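Local coordinates for protein cytochrome c552 (Thermochromatium tepidum, PDB 5ZE8) that binds five heme c groups and probably carries electrons at low potential in a thermophilic purple sulfur photosynthetic bacterium, at residues A[320-325]-A[340-345]; A[328-333]-A[394-399]; A[345-350]-A[386-391]. One frame throughout, in Å; residues are numbered along the deposited sequence.

Contact 1: A[320-325]-A[340-345]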
loop_
_atom_site.group_PDB
_atom_site.type_symbol
_atom_site.label_atom_id
_atom_site.label_comp_id
_atom_site.label_asym_id
_atom_site.label_seq_id
_atom_site.Cartn_x
_atom_site.Cartn_y
_atom_site.Cartn_z
ATOM N N ASN A 320 -6.500 -9.337 -2.556
ATOM C CA ASN A 320 -6.496 -10.747 -2.898
ATOM C C ASN A 320 -6.075 -11.048 -4.300
ATOM O O ASN A 320 -6.273 -10.245 -5.188
ATOM C CB ASN A 320 -7.866 -11.344 -2.596
ATOM C CG ASN A 320 -8.951 -10.797 -3.486
ATOM O OD1 ASN A 320 -9.199 -11.361 -4.548
ATOM N ND2 ASN A 320 -9.562 -9.653 -3.089
ATOM N N LEU A 321 -5.507 -12.215 -4.522
ATOM C CA LEU A 321 -5.235 -12.716 -5.879
ATOM C C LEU A 321 -5.977 -13.988 -6.123
ATOM O O LEU A 321 -6.374 -14.726 -5.178
ATOM C CB LEU A 321 -3.776 -13.089 -6.045
ATOM C CG LEU A 321 -2.690 -12.400 -5.249
ATOM C CD1 LEU A 321 -1.312 -13.031 -5.432
ATOM C CD2 LEU A 321 -2.688 -10.939 -5.612
ATOM N N TYR A 322 -6.125 -14.313 -7.403
ATOM C CA TYR A 322 -6.614 -15.650 -7.725
ATOM C C TYR A 322 -6.029 -16.102 -9.031
ATOM O O TYR A 322 -5.750 -15.260 -9.854
ATOM C CB TYR A 322 -8.126 -15.728 -7.752
ATOM C CG TYR A 322 -8.918 -14.893 -8.709
ATOM C CD1 TYR A 322 -9.088 -15.275 -10.027
ATOM C CD2 TYR A 322 -9.501 -13.680 -8.346
ATOM C CE1 TYR A 322 -9.833 -14.502 -10.910
ATOM C CE2 TYR A 322 -10.293 -12.927 -9.199
ATOM C CZ TYR A 322 -10.415 -13.328 -10.514
ATOM O OH TYR A 322 -11.150 -12.567 -11.384
ATOM N N LEU A 323 -5.872 -17.445 -9.149
ATOM C CA LEU A 323 -5.333 -18.106 -10.312
ATOM C C LEU A 323 -6.494 -18.686 -11.112
ATOM O O LEU A 323 -7.307 -19.360 -10.564
ATOM C CB LEU A 323 -4.412 -19.228 -9.917
ATOM C CG LEU A 323 -4.103 -20.243 -11.014
ATOM C CD1 LEU A 323 -3.215 -19.569 -12.107
ATOM C CD2 LEU A 323 -3.381 -21.379 -10.424
ATOM N N LYS A 324 -6.550 -18.404 -12.400
ATOM C CA LYS A 324 -7.414 -19.133 -13.336
ATOM C C LYS A 324 -6.533 -19.952 -14.271
ATOM O O LYS A 324 -5.717 -19.399 -14.945
ATOM C CB LYS A 324 -8.220 -18.179 -14.138
ATOM C CG LYS A 324 -9.190 -17.384 -13.336
ATOM C CD LYS A 324 -10.426 -18.205 -12.916
ATOM C CE LYS A 324 -11.410 -18.498 -14.047
ATOM N NZ LYS A 324 -11.952 -17.296 -14.669
ATOM N N LEU A 325 -6.778 -21.235 -14.331
ATOM C CA LEU A 325 -6.074 -22.149 -15.193
ATOM C C LEU A 325 -7.116 -22.851 -16.056
ATOM O O LEU A 325 -8.070 -23.442 -15.556
ATOM C CB LEU A 325 -5.259 -23.204 -14.453
ATOM C CG LEU A 325 -4.324 -24.165 -15.175
ATOM C CD1 LEU A 325 -3.211 -23.304 -15.800
ATOM C CD2 LEU A 325 -3.752 -25.210 -14.226
ATOM N N ALA A 340 -14.692 -22.946 -11.867
ATOM C CA ALA A 340 -15.762 -22.644 -12.769
ATOM C C ALA A 340 -16.045 -21.175 -12.737
ATOM O O ALA A 340 -16.032 -20.556 -13.795
ATOM C CB ALA A 340 -17.009 -23.446 -12.453
ATOM N N ASP A 341 -16.288 -20.647 -11.532
ATOM C CA ASP A 341 -16.451 -19.214 -11.278
ATOM C C ASP A 341 -15.215 -18.727 -10.426
ATOM O O ASP A 341 -14.068 -18.790 -10.898
ATOM C CB ASP A 341 -17.756 -18.928 -10.500
ATOM C CG ASP A 341 -18.996 -19.573 -11.099
ATOM O OD1 ASP A 341 -18.882 -20.650 -11.735
ATOM O OD2 ASP A 341 -20.114 -19.025 -10.882
ATOM N N HIS A 342 -15.468 -18.172 -9.243
ATOM C CA HIS A 342 -14.377 -17.517 -8.431
ATOM C C HIS A 342 -13.689 -18.602 -7.629
ATOM O O HIS A 342 -14.383 -19.386 -6.932
ATOM C CB HIS A 342 -14.948 -16.462 -7.521
ATOM C CG HIS A 342 -13.935 -15.497 -6.983
ATOM N ND1 HIS A 342 -13.044 -15.835 -5.993
ATOM C CD2 HIS A 342 -13.725 -14.188 -7.258
ATOM C CE1 HIS A 342 -12.296 -14.785 -5.703
ATOM N NE2 HIS A 342 -12.661 -13.778 -6.482
ATOM N N PRO A 343 -12.358 -18.653 -7.658
ATOM C CA PRO A 343 -11.623 -19.617 -6.918
ATOM C C PRO A 343 -11.880 -19.617 -5.446
ATOM O O PRO A 343 -11.733 -20.644 -4.835
ATOM C CB PRO A 343 -10.151 -19.312 -7.268
ATOM C CG PRO A 343 -10.285 -18.698 -8.642
ATOM C CD PRO A 343 -11.460 -17.850 -8.520
ATOM N N SER A 344 -12.266 -18.482 -4.849
ATOM C CA SER A 344 -12.604 -18.522 -3.419
ATOM C C SER A 344 -13.619 -19.589 -3.054
ATOM O O SER A 344 -13.587 -20.141 -1.976
ATOM C CB SER A 344 -13.073 -17.153 -2.928
ATOM O OG SER A 344 -14.310 -16.736 -3.466
ATOM N N LYS A 345 -14.548 -19.788 -3.958
ATOM C CA LYS A 345 -15.612 -20.824 -3.846
ATOM C C LYS A 345 -15.318 -22.101 -4.577
ATOM O O LYS A 345 -15.736 -23.162 -4.149
ATOM C CB LYS A 345 -16.876 -20.260 -4.423
ATOM C CG LYS A 345 -17.423 -19.019 -3.680
ATOM C CD LYS A 345 -18.821 -18.639 -4.060
ATOM C CE LYS A 345 -19.207 -17.451 -3.196
ATOM N NZ LYS A 345 -20.585 -17.069 -3.543
HETATM O O HOH W 1 -11.462 -11.353 -6.175
HETATM O O HOH W 2 -14.285 -18.774 -15.456
#
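The rings of Tyr322 and His342 meet obliquely, with centroids 4.7 Å apart and planes at 54°, an angle that fits neither a stack nor an edge-to-face pair. His342 NE2 does the touching, 3.7 Å from Tyr322 CD2. Pro343 CD also approaches the tyrosine obliquely, 3.8 Å from Tyr322 CD1, while Lys324 CG lies in plane at the ring edge. Tyr322 CG sits between its backbone N and carbonyl carbon (chi1 61°), which brings the ring against His342 and Pro343. Pro343 CG packs 3.6 Å from Leu323 O. The Tyr322 ring also meets that of Tyr403 on strand 397-405.

Both ring nitrogens of His342 are engaged at its edge. ND1 accepts from Ser344 N at 3.0 Å, 9° out of the ring plane, and NE2 bonds to a water that donates to Asn320 OD1. The ring is thereby fixed from two directions. A second water accepts from Lys324 NZ and donates to Ala340 O. With the imidazole bonded to a first-turn N-H, the arrangement is a histidine N-cap, which seats the short helix 343-346 against strand 320-328 of the antiparallel sheet.

Contact 2: A[328-333]-A[394-399]; sequences YDASGE and GVALVR
A classic beta bulge joins Tyr328 to Ala396 and Leu397 where antiparallel strands 320-328 and 397-405 meet, next to a type I turn running from Asp329 to Gly332. Its evidence is the carbonyl of Tyr328, which accepts twice. Ala396 N reaches Tyr328 O at 2.8 Å in the carbonyl plane, and Leu397 N reaches the same oxygen at 3.2 Å, tilted 22° from that plane. In return Tyr328 N donates to Leu397 O at 2.8 Å with an N-H...O angle of 166°, making Tyr328 and Leu397 an antiparallel hydrogen-bonded pair.

The side chains of this pair run side by side in the same direction, Tyr328 CD1 lying 4.2 Å from Leu397 CD2. At the ring edge, near its plane, Arg399 CB stands 4.1 Å from Tyr328 CE1. The arginine chain is extended from CG to NE, and its guanidinium forms salt bridges with Glu432 and Glu401. On the turn side, the methyls Ala330 CB and Ala396 CB touch at 3.9 Å, and Asp329 CA makes a CA-H...O contact of 3.3 Å with Gly394 O. Gly394 has a positive phi, which favours glycine.

Asp329 OD1 organises the turn by accepting three bonds, from Ser331 OG on the syn side, and from Ser331 N and Glu333 N well out of the carboxylate plane, one on each side of it. Its CG lies between backbone N and carbonyl carbon (chi1 75°), folding the carboxylate back over the turn. The whole combines an Asx turn, in a hairpin-type connection to strand 334-337, with a classic bulge on the neighbouring strand.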
loop_
_atom_site.group_PDB
_atom_site.type_symbol
_atom_site.label_atom_id
_atom_site.label_comp_id
_atom_site.label_asym_id
_atom_site.label_seq_id
_atom_site.Cartn_x
_atom_site.Cartn_y
_atom_site.Cartn_z
ATOM N N TYR A 328 -8.013 -25.502 -23.325
ATOM C CA TYR A 328 -8.879 -25.203 -24.507
ATOM C C TYR A 328 -8.611 -26.240 -25.625
ATOM O O TYR A 328 -7.470 -26.704 -25.741
ATOM C CB TYR A 328 -8.543 -23.838 -25.117
ATOM C CG TYR A 328 -8.746 -22.690 -24.150
ATOM C CD1 TYR A 328 -7.708 -22.299 -23.296
ATOM C CD2 TYR A 328 -9.945 -21.990 -24.083
ATOM C CE1 TYR A 328 -7.907 -21.232 -22.405
ATOM C CE2 TYR A 328 -10.131 -20.913 -23.215
ATOM C CZ TYR A 328 -9.093 -20.563 -22.400
ATOM O OH TYR A 328 -9.313 -19.476 -21.556
ATOM N N ASP A 329 -9.667 -26.504 -26.452
ATOM C CA ASP A 329 -9.470 -27.208 -27.652
ATOM C C ASP A 329 -8.895 -26.273 -28.720
ATOM O O ASP A 329 -8.748 -25.030 -28.548
ATOM C CB ASP A 329 -10.760 -27.991 -28.101
ATOM C CG ASP A 329 -11.845 -27.130 -28.670
ATOM O OD1 ASP A 329 -11.634 -25.986 -29.101
ATOM O OD2 ASP A 329 -12.999 -27.695 -28.731
ATOM N N ALA A 330 -8.607 -26.845 -29.927
ATOM C CA ALA A 330 -8.009 -26.063 -31.002
ATOM C C ALA A 330 -8.936 -25.070 -31.670
ATOM O O ALA A 330 -8.497 -24.291 -32.546
ATOM C CB ALA A 330 -7.388 -27.039 -32.029
ATOM N N SER A 331 -10.235 -25.033 -31.293
ATOM C CA SER A 331 -11.158 -24.006 -31.739
ATOM C C SER A 331 -11.334 -22.924 -30.695
ATOM O O SER A 331 -12.084 -21.961 -30.912
ATOM C CB SER A 331 -12.509 -24.599 -32.093
ATOM O OG SER A 331 -13.226 -25.039 -30.933
ATOM N N GLY A 332 -10.582 -23.074 -29.610
ATOM C CA GLY A 332 -10.633 -22.133 -28.473
ATOM C C GLY A 332 -11.768 -22.301 -27.509
ATOM O O GLY A 332 -12.089 -21.343 -26.762
ATOM N N GLU A 333 -12.395 -23.454 -27.504
ATOM C CA GLU A 333 -13.533 -23.770 -26.612
ATOM C C GLU A 333 -12.947 -24.309 -25.338
ATOM O O GLU A 333 -11.960 -25.060 -25.358
ATOM C CB GLU A 333 -14.492 -24.792 -27.245
ATOM C CG GLU A 333 -15.414 -24.167 -28.248
ATOM C CD GLU A 333 -16.353 -23.077 -27.671
ATOM O OE1 GLU A 333 -17.057 -23.306 -26.646
ATOM O OE2 GLU A 333 -16.397 -21.960 -28.255
ATOM N N GLY A 394 -8.483 -33.713 -26.438
ATOM C CA GLY A 394 -8.731 -32.530 -27.226
ATOM C C GLY A 394 -7.994 -31.264 -26.857
ATOM O O GLY A 394 -8.147 -30.237 -27.499
ATOM N N VAL A 395 -7.197 -31.343 -25.819
ATOM C CA VAL A 395 -6.557 -30.089 -25.294
ATOM C C VAL A 395 -5.415 -29.700 -26.219
ATOM O O VAL A 395 -4.497 -30.516 -26.405
ATOM C CB VAL A 395 -6.027 -30.262 -23.854
ATOM C CG1 VAL A 395 -5.296 -29.004 -23.412
ATOM C CG2 VAL A 395 -7.167 -30.606 -22.882
ATOM N N ALA A 396 -5.509 -28.483 -26.763
ATOM C CA ALA A 396 -4.527 -27.858 -27.603
ATOM C C ALA A 396 -3.736 -26.764 -26.856
ATOM O O ALA A 396 -2.605 -26.475 -27.232
ATOM C CB ALA A 396 -5.198 -27.335 -28.858
ATOM N N LEU A 397 -4.314 -26.166 -25.797
ATOM C CA LEU A 397 -3.669 -25.020 -25.118
ATOM C C LEU A 397 -4.024 -25.094 -23.642
ATOM O O LEU A 397 -5.177 -25.313 -23.340
ATOM C CB LEU A 397 -4.268 -23.765 -25.645
ATOM C CG LEU A 397 -3.765 -22.469 -25.054
ATOM C CD1 LEU A 397 -2.239 -22.392 -25.297
ATOM C CD2 LEU A 397 -4.488 -21.321 -25.725
ATOM N N VAL A 398 -3.050 -24.848 -22.763
ATOM C CA VAL A 398 -3.314 -24.668 -21.312
ATOM C C VAL A 398 -2.830 -23.233 -21.025
ATOM O O VAL A 398 -1.720 -22.853 -21.424
ATOM C CB VAL A 398 -2.581 -25.688 -20.472
ATOM C CG1 VAL A 398 -2.824 -25.490 -19.018
ATOM C CG2 VAL A 398 -3.046 -27.124 -20.774
ATOM N N ARG A 399 -3.656 -22.442 -20.318
ATOM C CA ARG A 399 -3.375 -21.005 -20.149
ATOM C C ARG A 399 -3.642 -20.718 -18.682
ATOM O O ARG A 399 -4.735 -20.991 -18.161
ATOM C CB ARG A 399 -4.191 -20.139 -21.075
ATOM C CG ARG A 399 -4.059 -18.641 -20.787
ATOM C CD ARG A 399 -4.646 -17.915 -21.956
ATOM N NE ARG A 399 -4.833 -16.518 -21.631
ATOM C CZ ARG A 399 -4.317 -15.486 -22.256
ATOM N NH1 ARG A 399 -3.492 -15.582 -23.316
ATOM N NH2 ARG A 399 -4.637 -14.288 -21.803
#

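Contact 3: A[345-350]-A[386-391]; sequences KDDPRA and LNYEIP
One hydrogen bond carries the polar part of the contact between Asp347 and Tyr388. Tyr388 OH donates to Asp347 OD2 at 2.6 Å, and OD2 receives it on its syn lone pair, the side of the other carboxylate oxygen. The carboxylate and the phenol approach each other from facing sides, OD2 lies in plane at the ring edge, and the carboxylate and ring planes stand 76° apart. Asp347 CG is anti to its backbone N (chi1 -175°), which extends the carboxylate from the end of helix 343-346 toward strand 383-391. OD2 has a second donor in Asn338 ND2, so this oxygen is gripped by at least two bonds.

Van der Waals contacts of a methyl with an oxygen flank that bond. Ala350 CB rests 3.5 Å from Tyr388 OH. Leu386 CD1 lies 3.5 Å from Arg349 O, at the short 3-10 segment 348-349, but this holds for one of two modelled leucine conformers and is tentative. Within the turn, Ala350 N bonds to Asp347 O at 2.8 Å.

An alanine in place of Asp347 would remove the acceptor and is likely to leave both the Tyr388 hydroxyl and Asn338 ND2 without this mate, with the phenol less firmly held. Asp347 is buried, and the two donors would probably stabilise its negative charge. Chemically, then, the contact is an acceptor carboxylate, probably ionised, joined to a phenol, tying the 345-350 turn to a strand of the three-stranded sheet.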
loop_
_atom_site.group_PDB
_atom_site.type_symbol
_atom_site.label_atom_id
_atom_site.label_comp_id
_atom_site.label_asym_id
_atom_site.label_seq_id
_atom_site.Cartn_x
_atom_site.Cartn_y
_atom_site.Cartn_z
ATOM N N LYS A 345 -14.548 -19.788 -3.958
ATOM C CA LYS A 345 -15.612 -20.824 -3.846
ATOM C C LYS A 345 -15.318 -22.101 -4.577
ATOM O O LYS A 345 -15.736 -23.162 -4.149
ATOM C CB LYS A 345 -16.876 -20.260 -4.423
ATOM C CG LYS A 345 -17.423 -19.019 -3.680
ATOM C CD LYS A 345 -18.821 -18.639 -4.060
ATOM C CE LYS A 345 -19.207 -17.451 -3.196
ATOM N NZ LYS A 345 -20.585 -17.069 -3.543
ATOM N N ASP A 346 -14.674 -22.024 -5.717
ATOM C CA ASP A 346 -14.446 -23.230 -6.522
ATOM C C ASP A 346 -13.104 -23.881 -6.498
ATOM O O ASP A 346 -13.018 -25.014 -6.881
ATOM C CB ASP A 346 -14.778 -22.900 -7.958
ATOM C CG ASP A 346 -16.261 -22.630 -8.161
ATOM O OD1 ASP A 346 -17.097 -22.978 -7.325
ATOM O OD2 ASP A 346 -16.585 -22.101 -9.235
ATOM N N ASP A 347 -12.023 -23.204 -6.037
ATOM C CA ASP A 347 -10.717 -23.808 -5.962
ATOM C C ASP A 347 -9.879 -23.056 -4.909
ATOM O O ASP A 347 -9.051 -22.203 -5.257
ATOM C CB ASP A 347 -10.041 -23.708 -7.321
ATOM C CG ASP A 347 -8.721 -24.422 -7.382
ATOM O OD1 ASP A 347 -8.394 -25.280 -6.527
ATOM O OD2 ASP A 347 -7.912 -24.149 -8.321
ATOM N N PRO A 348 -10.154 -23.280 -3.624
ATOM C CA PRO A 348 -9.519 -22.418 -2.599
ATOM C C PRO A 348 -8.007 -22.340 -2.556
ATOM O O PRO A 348 -7.486 -21.263 -2.145
ATOM C CB PRO A 348 -10.118 -22.958 -1.287
ATOM C CG PRO A 348 -11.484 -23.483 -1.753
ATOM C CD PRO A 348 -11.225 -24.124 -3.040
ATOM N N ARG A 349 -7.298 -23.330 -3.076
ATOM C CA ARG A 349 -5.869 -23.285 -3.157
ATOM C C ARG A 349 -5.447 -22.246 -4.175
ATOM O O ARG A 349 -4.276 -21.828 -4.067
ATOM C CB ARG A 349 -5.258 -24.651 -3.523
ATOM C CG ARG A 349 -5.508 -25.677 -2.422
ATOM C CD ARG A 349 -5.658 -27.151 -2.872
ATOM N NE ARG A 349 -6.639 -27.860 -2.003
ATOM C CZ ARG A 349 -6.787 -29.187 -1.862
ATOM N NH1 ARG A 349 -6.035 -30.070 -2.537
ATOM N NH2 ARG A 349 -7.724 -29.633 -1.025
ATOM N N ALA A 350 -6.326 -21.860 -5.089
ATOM C CA ALA A 350 -6.028 -20.862 -6.086
ATOM C C ALA A 350 -6.528 -19.440 -5.678
ATOM O O ALA A 350 -6.577 -18.562 -6.521
ATOM C CB ALA A 350 -6.596 -21.300 -7.456
ATOM N N LEU A 386 1.505 -25.113 -7.506
ATOM C CA LEU A 386 0.189 -25.741 -7.540
ATOM C C LEU A 386 0.106 -26.700 -8.703
ATOM O O LEU A 386 0.358 -26.305 -9.848
ATOM C CB LEU A 386 -0.935 -24.702 -7.659
ATOM C CG LEU A 386 -1.074 -23.663 -6.541
ATOM C CD1 LEU A 386 -2.322 -22.826 -6.782
ATOM C CD2 LEU A 386 -1.127 -24.293 -5.153
ATOM N N ASN A 387 -0.324 -27.925 -8.392
ATOM C CA ASN A 387 -0.435 -29.026 -9.334
ATOM C C ASN A 387 -1.845 -29.311 -9.720
ATOM O O ASN A 387 -2.754 -29.422 -8.881
ATOM C CB ASN A 387 0.194 -30.277 -8.748
ATOM C CG ASN A 387 1.638 -30.051 -8.368
ATOM O OD1 ASN A 387 2.498 -29.954 -9.237
ATOM N ND2 ASN A 387 1.911 -29.931 -7.053
ATOM N N TYR A 388 -2.035 -29.437 -11.028
ATOM C CA TYR A 388 -3.321 -29.853 -11.515
ATOM C C TYR A 388 -3.241 -31.042 -12.458
ATOM O O TYR A 388 -2.233 -31.224 -13.129
ATOM C CB TYR A 388 -3.949 -28.675 -12.229
ATOM C CG TYR A 388 -4.341 -27.569 -11.286
ATOM C CD1 TYR A 388 -5.580 -27.540 -10.681
ATOM C CD2 TYR A 388 -3.481 -26.504 -11.032
ATOM C CE1 TYR A 388 -5.954 -26.430 -9.859
ATOM C CE2 TYR A 388 -3.825 -25.474 -10.197
ATOM C CZ TYR A 388 -5.039 -25.429 -9.594
ATOM O OH TYR A 388 -5.398 -24.381 -8.705
ATOM N N GLU A 389 -4.306 -31.844 -12.485
ATOM C CA GLU A 389 -4.418 -32.981 -13.409
ATOM C C GLU A 389 -5.590 -32.727 -14.358
ATOM O O GLU A 389 -6.749 -32.686 -13.966
ATOM C CB GLU A 389 -4.571 -34.248 -12.606
ATOM C CG GLU A 389 -3.362 -34.560 -11.711
ATOM C CD GLU A 389 -2.276 -35.390 -12.370
ATOM O OE1 GLU A 389 -1.474 -35.990 -11.623
ATOM O OE2 GLU A 389 -2.222 -35.509 -13.619
ATOM N N ILE A 390 -5.242 -32.466 -15.585
ATOM C CA ILE A 390 -6.200 -32.006 -16.595
ATOM C C ILE A 390 -6.476 -33.192 -17.577
ATOM O O ILE A 390 -5.560 -33.681 -18.200
ATOM C CB ILE A 390 -5.685 -30.796 -17.432
ATOM C CG1 ILE A 390 -5.382 -29.580 -16.491
ATOM C CG2 ILE A 390 -6.758 -30.375 -18.444
ATOM C CD1 ILE A 390 -4.760 -28.432 -17.211
ATOM N N PRO A 391 -7.752 -33.539 -17.777
ATOM C CA PRO A 391 -8.024 -34.565 -18.808
ATOM C C PRO A 391 -7.458 -34.111 -20.169
ATOM O O PRO A 391 -7.652 -32.931 -20.606
ATOM C CB PRO A 391 -9.558 -34.660 -18.808
ATOM C CG PRO A 391 -9.993 -34.023 -17.528
ATOM C CD PRO A 391 -8.984 -33.032 -17.130
#

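Contacts 1 and 3 are in series, their segments overlap at Lys345, both use helix 343-346, and their centres are 9 Å apart. Two probable hydrogen bonds join them, Asp341 N to Asp346 OD2 at 2.7 Å and Leu323 N to Ala350 O at 2.9 Å. Contact 2 lies farther off, its centre 20 Å from contact 1 and 18 Å from contact 3. It shares a sheet with contact 1, where Leu325 CD1 packs 3.9 Å from Val398 CG1. The same Val398 CG1 lies 4.0 Å from Ile390 CD1, linking contacts 2 and 3. All three belong to the beta-rich part of the chain; the Tyr322 side chain remains about 13 Å from a bound heme c.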